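Local coordinates for protein ninB (Enterobacteria phage lambda, PDB 1PC6) that probably promotes the start of genetic exchange during phage recombination, with functional similarities to the bacterial RecFOR proteins, at residues K48-L53 with D68-K73; S57-W62 with R123-S128. All coordinates share one frame; numbering follows the deposited sequence.

Interaction 1 of 2, residues K48-L53 with D68-K73; sequences KLWACL and DAESWK. With BME (beta-mercaptoethanol), chain C.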
# COMPACT_ATOMS: atom_id res chain seq x y z
N LYS A 48 -12.88 -5.83 2.12
CA LYS A 48 -13.37 -7.10 1.60
C LYS A 48 -12.19 -7.93 1.06
O LYS A 48 -12.05 -9.10 1.41
CB LYS A 48 -14.42 -6.87 0.50
N LEU A 49 -11.36 -7.33 0.21
CA LEU A 49 -10.20 -8.04 -0.35
C LEU A 49 -9.35 -8.67 0.75
O LEU A 49 -9.02 -9.85 0.70
CB LEU A 49 -9.30 -7.10 -1.15
CG LEU A 49 -7.87 -7.62 -1.43
CD1 LEU A 49 -7.82 -8.40 -2.73
CD2 LEU A 49 -6.92 -6.45 -1.50
N TRP A 50 -8.98 -7.87 1.74
CA TRP A 50 -8.15 -8.38 2.81
C TRP A 50 -8.83 -9.33 3.76
O TRP A 50 -8.17 -10.07 4.46
CB TRP A 50 -7.52 -7.22 3.58
CG TRP A 50 -6.48 -6.57 2.76
CD1 TRP A 50 -6.60 -5.44 2.02
CD2 TRP A 50 -5.18 -7.09 2.48
NE1 TRP A 50 -5.47 -5.23 1.28
CE2 TRP A 50 -4.57 -6.23 1.54
CE3 TRP A 50 -4.46 -8.21 2.92
CZ2 TRP A 50 -3.29 -6.45 1.04
CZ3 TRP A 50 -3.19 -8.43 2.42
CH2 TRP A 50 -2.62 -7.55 1.49
N ALA A 51 -10.15 -9.31 3.79
CA ALA A 51 -10.87 -10.23 4.66
C ALA A 51 -10.85 -11.59 3.96
O ALA A 51 -10.79 -12.63 4.61
CB ALA A 51 -12.29 -9.75 4.88
N CYS A 52 -10.91 -11.56 2.63
CA CYS A 52 -10.88 -12.77 1.81
C CYS A 52 -9.53 -13.41 1.92
O CYS A 52 -9.40 -14.57 2.32
CB CYS A 52 -11.11 -12.44 0.34
SG CYS A 52 -12.71 -11.77 0.02
N LEU A 53 -8.52 -12.64 1.54
CA LEU A 53 -7.15 -13.09 1.60
C LEU A 53 -6.89 -13.67 2.99
O LEU A 53 -6.30 -14.74 3.12
CB LEU A 53 -6.19 -11.93 1.31
CG LEU A 53 -6.41 -11.28 -0.06
CD1 LEU A 53 -5.35 -10.23 -0.31
CD2 LEU A 53 -6.34 -12.34 -1.14
N ASP A 68 0.41 -16.05 4.24
CA ASP A 68 -0.29 -14.91 4.81
C ASP A 68 -1.04 -14.20 3.70
O ASP A 68 -0.84 -14.49 2.53
CB ASP A 68 0.72 -13.97 5.49
CG ASP A 68 2.02 -13.87 4.74
OD1 ASP A 68 2.26 -12.80 4.12
OD2 ASP A 68 2.80 -14.85 4.75
N ALA A 69 -1.91 -13.27 4.07
CA ALA A 69 -2.71 -12.55 3.08
C ALA A 69 -1.89 -11.92 1.96
O ALA A 69 -2.28 -11.99 0.80
CB ALA A 69 -3.54 -11.48 3.77
N GLU A 70 -0.76 -11.32 2.30
CA GLU A 70 0.07 -10.67 1.29
C GLU A 70 0.54 -11.68 0.27
O GLU A 70 0.46 -11.45 -0.94
CB GLU A 70 1.28 -10.00 1.94
CG GLU A 70 0.94 -9.05 3.08
CD GLU A 70 1.99 -7.97 3.27
OE1 GLU A 70 2.17 -7.16 2.34
OE2 GLU A 70 2.64 -7.94 4.35
N SER A 71 1.05 -12.80 0.77
CA SER A 71 1.54 -13.86 -0.09
C SER A 71 0.42 -14.38 -0.98
O SER A 71 0.66 -14.70 -2.14
CB SER A 71 2.11 -15.00 0.76
OG SER A 71 3.18 -14.56 1.60
N TRP A 72 -0.80 -14.48 -0.45
CA TRP A 72 -1.92 -14.97 -1.26
C TRP A 72 -2.33 -13.95 -2.32
O TRP A 72 -2.84 -14.33 -3.38
CB TRP A 72 -3.13 -15.31 -0.38
CG TRP A 72 -3.16 -16.73 0.13
CD1 TRP A 72 -2.96 -17.14 1.42
CD2 TRP A 72 -3.42 -17.92 -0.63
NE1 TRP A 72 -3.07 -18.50 1.51
CE2 TRP A 72 -3.35 -19.01 0.27
CE3 TRP A 72 -3.70 -18.17 -1.98
CZ2 TRP A 72 -3.56 -20.33 -0.15
CZ3 TRP A 72 -3.90 -19.48 -2.38
CH2 TRP A 72 -3.83 -20.54 -1.47
N LYS A 73 -2.10 -12.66 -2.06
CA LYS A 73 -2.45 -11.65 -3.05
C LYS A 73 -1.58 -11.89 -4.29
O LYS A 73 -2.06 -11.82 -5.42
CB LYS A 73 -2.23 -10.24 -2.49
CG LYS A 73 -2.78 -9.13 -3.38
CD LYS A 73 -2.87 -7.80 -2.65
CE LYS A 73 -1.51 -7.10 -2.45
NZ LYS A 73 -1.05 -6.31 -3.63
C1 BME C . -0.08 -8.42 -5.68
C2 BME C . 0.88 -9.26 -6.53
O1 BME C . -0.01 -8.83 -4.33
S2 BME C . 2.58 -9.04 -5.94
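Trp50 meets Ala69 through the edge of its indole: CZ3 lies 3.4 Å from Ala69 CB, and the methyl stays near the ring plane rather than over a face. The backbone N of Glu70 approaches the same benzo portion near the plane. The ring reaches this position because CG stands beside the backbone N of Trp50, chi1 -72°, which carries the indole across to helix 69-80 although its CB does not itself point there. One face of the indole is covered from its own helix, near the rim, by Leu49 CD2 and Leu53 CD1. Leu53 faces the partner helix directly: its CB packs on Ala69 CB at 3.6 Å, and its CD1 branch reaches Lys73 CB at 3.8 Å. CD2, the other branch, makes a looser contact with Trp72 CB.

The short segments cross almost at right angles, 101° between their directions with axes 9.4 Å apart, as two consecutive helices of a largely helical fold. Ala69, in the first turn after the N-cap position of Asp68, sits at the nearest point, where the CA atoms of Leu53 and Ala69 are 4.7 Å apart. Trp72 starts out toward Leu53, but its indole then leads away to join the rings of Trp62, Phe76 and Phe119.

Lys73 runs its aliphatic part past the indole, with CD 4.0 Å from Trp50 CZ2 in an oblique approach. Bends at chi3 and chi4 turn its NZ to a hydrogen bond with Thr101 OG1; a weak bond of 2.8 Å from NZ to O1 of a beta-mercaptoethanol molecule, probably from the crystallisation liquor, is doubtful, because O1 also crowds the aliphatic carbons of Lys73. Glu70 directs OE2 to Arg103 of the second subunit in a salt bridge.

Interaction 2 of 2, residues S57-W62 with R123-S128; sequences SRQVEW and RGVKWS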
# COMPACT_ATOMS: atom_id res chain seq x y z
N SER A 57 -6.12 -17.41 3.84
CA SER A 57 -4.86 -17.53 4.55
C SER A 57 -5.02 -18.50 5.69
O SER A 57 -4.24 -19.44 5.83
CB SER A 57 -4.46 -16.17 5.12
OG SER A 57 -3.26 -16.24 5.86
N ARG A 58 -6.03 -18.25 6.50
CA ARG A 58 -6.32 -19.09 7.65
C ARG A 58 -6.84 -20.48 7.32
O ARG A 58 -6.50 -21.45 7.99
CB ARG A 58 -7.36 -18.40 8.55
CG ARG A 58 -6.82 -17.34 9.50
CD ARG A 58 -7.94 -16.81 10.39
NE ARG A 58 -8.93 -16.04 9.63
CZ ARG A 58 -8.70 -14.84 9.11
NH1 ARG A 58 -7.51 -14.25 9.27
NH2 ARG A 58 -9.65 -14.22 8.41
N GLN A 59 -7.65 -20.58 6.29
CA GLN A 59 -8.28 -21.85 5.98
C GLN A 59 -7.65 -22.81 4.99
O GLN A 59 -7.72 -24.01 5.19
CB GLN A 59 -9.74 -21.60 5.60
CG GLN A 59 -10.49 -20.87 6.69
CD GLN A 59 -11.93 -20.57 6.33
OE1 GLN A 59 -12.67 -21.46 5.91
NE2 GLN A 59 -12.34 -19.32 6.51
N VAL A 60 -7.04 -22.33 3.93
CA VAL A 60 -6.49 -23.28 2.97
C VAL A 60 -4.96 -23.32 2.91
O VAL A 60 -4.29 -22.29 2.82
CB VAL A 60 -7.12 -23.02 1.58
CG1 VAL A 60 -8.39 -22.19 1.74
CG2 VAL A 60 -6.15 -22.32 0.67
N GLU A 61 -4.38 -24.52 2.99
CA GLU A 61 -2.94 -24.60 2.92
C GLU A 61 -2.49 -24.89 1.50
O GLU A 61 -3.01 -25.79 0.84
CB GLU A 61 -2.39 -25.66 3.86
CG GLU A 61 -2.51 -27.07 3.37
CD GLU A 61 -1.26 -27.86 3.67
OE1 GLU A 61 -0.79 -27.81 4.84
OE2 GLU A 61 -0.75 -28.53 2.73
N TRP A 62 -1.51 -24.11 1.05
CA TRP A 62 -0.96 -24.23 -0.29
C TRP A 62 0.26 -25.12 -0.35
O TRP A 62 1.34 -24.74 0.12
CB TRP A 62 -0.57 -22.86 -0.81
CG TRP A 62 -0.44 -22.80 -2.28
CD1 TRP A 62 0.58 -22.24 -2.99
CD2 TRP A 62 -1.43 -23.18 -3.25
NE1 TRP A 62 0.28 -22.22 -4.33
CE2 TRP A 62 -0.95 -22.79 -4.52
CE3 TRP A 62 -2.68 -23.79 -3.17
CZ2 TRP A 62 -1.67 -23.00 -5.69
CZ3 TRP A 62 -3.40 -24.00 -4.33
CH2 TRP A 62 -2.89 -23.60 -5.58
N ARG A 123 -13.19 -24.41 -2.17
CA ARG A 123 -12.32 -24.95 -1.11
C ARG A 123 -13.07 -25.08 0.21
O ARG A 123 -12.50 -25.53 1.21
CB ARG A 123 -11.09 -24.05 -0.89
CG ARG A 123 -10.19 -23.87 -2.10
CD ARG A 123 -9.66 -25.18 -2.60
NE ARG A 123 -9.34 -25.10 -4.01
CZ ARG A 123 -8.10 -25.15 -4.50
NH1 ARG A 123 -7.07 -25.28 -3.68
NH2 ARG A 123 -7.91 -25.07 -5.81
N GLY A 124 -14.34 -24.68 0.23
CA GLY A 124 -15.13 -24.79 1.44
C GLY A 124 -14.77 -23.73 2.46
O GLY A 124 -14.99 -23.87 3.67
N VAL A 125 -14.21 -22.65 1.95
CA VAL A 125 -13.81 -21.54 2.79
C VAL A 125 -15.03 -20.86 3.41
O VAL A 125 -15.99 -20.52 2.71
CB VAL A 125 -12.99 -20.49 1.98
CG1 VAL A 125 -12.80 -19.22 2.80
CG2 VAL A 125 -11.64 -21.07 1.57
N LYS A 126 -15.00 -20.69 4.73
CA LYS A 126 -16.08 -20.00 5.42
C LYS A 126 -15.65 -18.53 5.44
O LYS A 126 -14.60 -18.21 5.98
CB LYS A 126 -16.23 -20.51 6.86
CG LYS A 126 -17.31 -19.78 7.64
CD LYS A 126 -17.31 -20.14 9.13
CE LYS A 126 -18.26 -19.24 9.93
NZ LYS A 126 -19.65 -19.25 9.39
N TRP A 127 -16.45 -17.66 4.83
CA TRP A 127 -16.12 -16.23 4.77
C TRP A 127 -16.44 -15.49 6.05
O TRP A 127 -17.60 -15.44 6.47
CB TRP A 127 -16.84 -15.60 3.60
CG TRP A 127 -16.43 -16.19 2.30
CD1 TRP A 127 -17.18 -16.96 1.47
CD2 TRP A 127 -15.13 -16.10 1.71
NE1 TRP A 127 -16.43 -17.36 0.38
CE2 TRP A 127 -15.17 -16.84 0.51
CE3 TRP A 127 -13.93 -15.46 2.07
CZ2 TRP A 127 -14.05 -16.97 -0.34
CZ3 TRP A 127 -12.83 -15.59 1.24
CH2 TRP A 127 -12.90 -16.33 0.05
N SER A 128 -15.41 -14.90 6.65
CA SER A 128 -15.51 -14.18 7.92
C SER A 128 -16.35 -12.92 7.88
O SER A 128 -17.03 -12.58 8.86
CB SER A 128 -14.11 -13.82 8.44
OG SER A 128 -13.46 -12.91 7.56
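Gln59 NE2 donates to Lys126 O at 2.6 Å, while Gln59 OE1 accepts from Lys126 N at 2.7 Å. One side-chain amide therefore grips both the N-H and the C=O of a single residue, a two-bond pairing that imitates the backbone pairing of a strand. It ties the last residue of helix 43-59 to the loop between helices 106-122 and 128-140. That loop opens with a Schellman motif, in which Gly124 takes positive phi.

Both bonds are close to straight, 167° at the Lys126 N-H and 162° at the Gln59 N-H. The Lys126 N-H lies in the carbonyl plane of Gln59, on a lone pair of OE1; Lys126 O in turn lies almost within the amide plane of Gln59. With two bonds sharing that plane, rotation of the amide about its last torsion is restrained. The side chain spans the distance because it is extended beyond CG.

Beside the amide, Val125 supplies apolar cover: its CG1 is 3.7 Å from Gln59 NE2 and rests over a face of the Trp127 ring, near the rim. Its other branch, CG2, meets Val60 CG1 at 3.4 Å, the two valine side chains crossing at about a right angle. Val60 is also the residue at which the chain leaves helical geometry.

Farther out, Arg58 NH2 approaches Ser128 OG only loosely, but Arg58 NH2 forms a salt bridge and Ser128 OG a hydrogen bond with the same oxygen, Asp55 OD2. At the other end Trp62 sends its NE1 proton to Pro87 O of the second subunit. On its benzo side Arg123 NH1 comes up at the ring edge, in its plane, 3.9 Å from Trp62 CZ3, with the guanidinium plane turned 30° from the indole.

How the interactions relate
The two contacts have centres 11 Å apart and share helix 43-59: interaction 1 uses its middle, interaction 2 its C-terminal end and the residues that follow. Along the chain the segments alternate, 48-53, 57-62, 68-73 and 123-128, so helix 43-59 packs first with its successor, helix 69-80, and then with a loop much later in the sequence. The sites touch directly, with Trp72 CZ2 of interaction 1 packing on Val60 CG2 of interaction 2 at 3.4 Å, while Trp127 packs near Cys52. Each site also reaches the second subunit, which links this helical part of the monomer to the dimer interface.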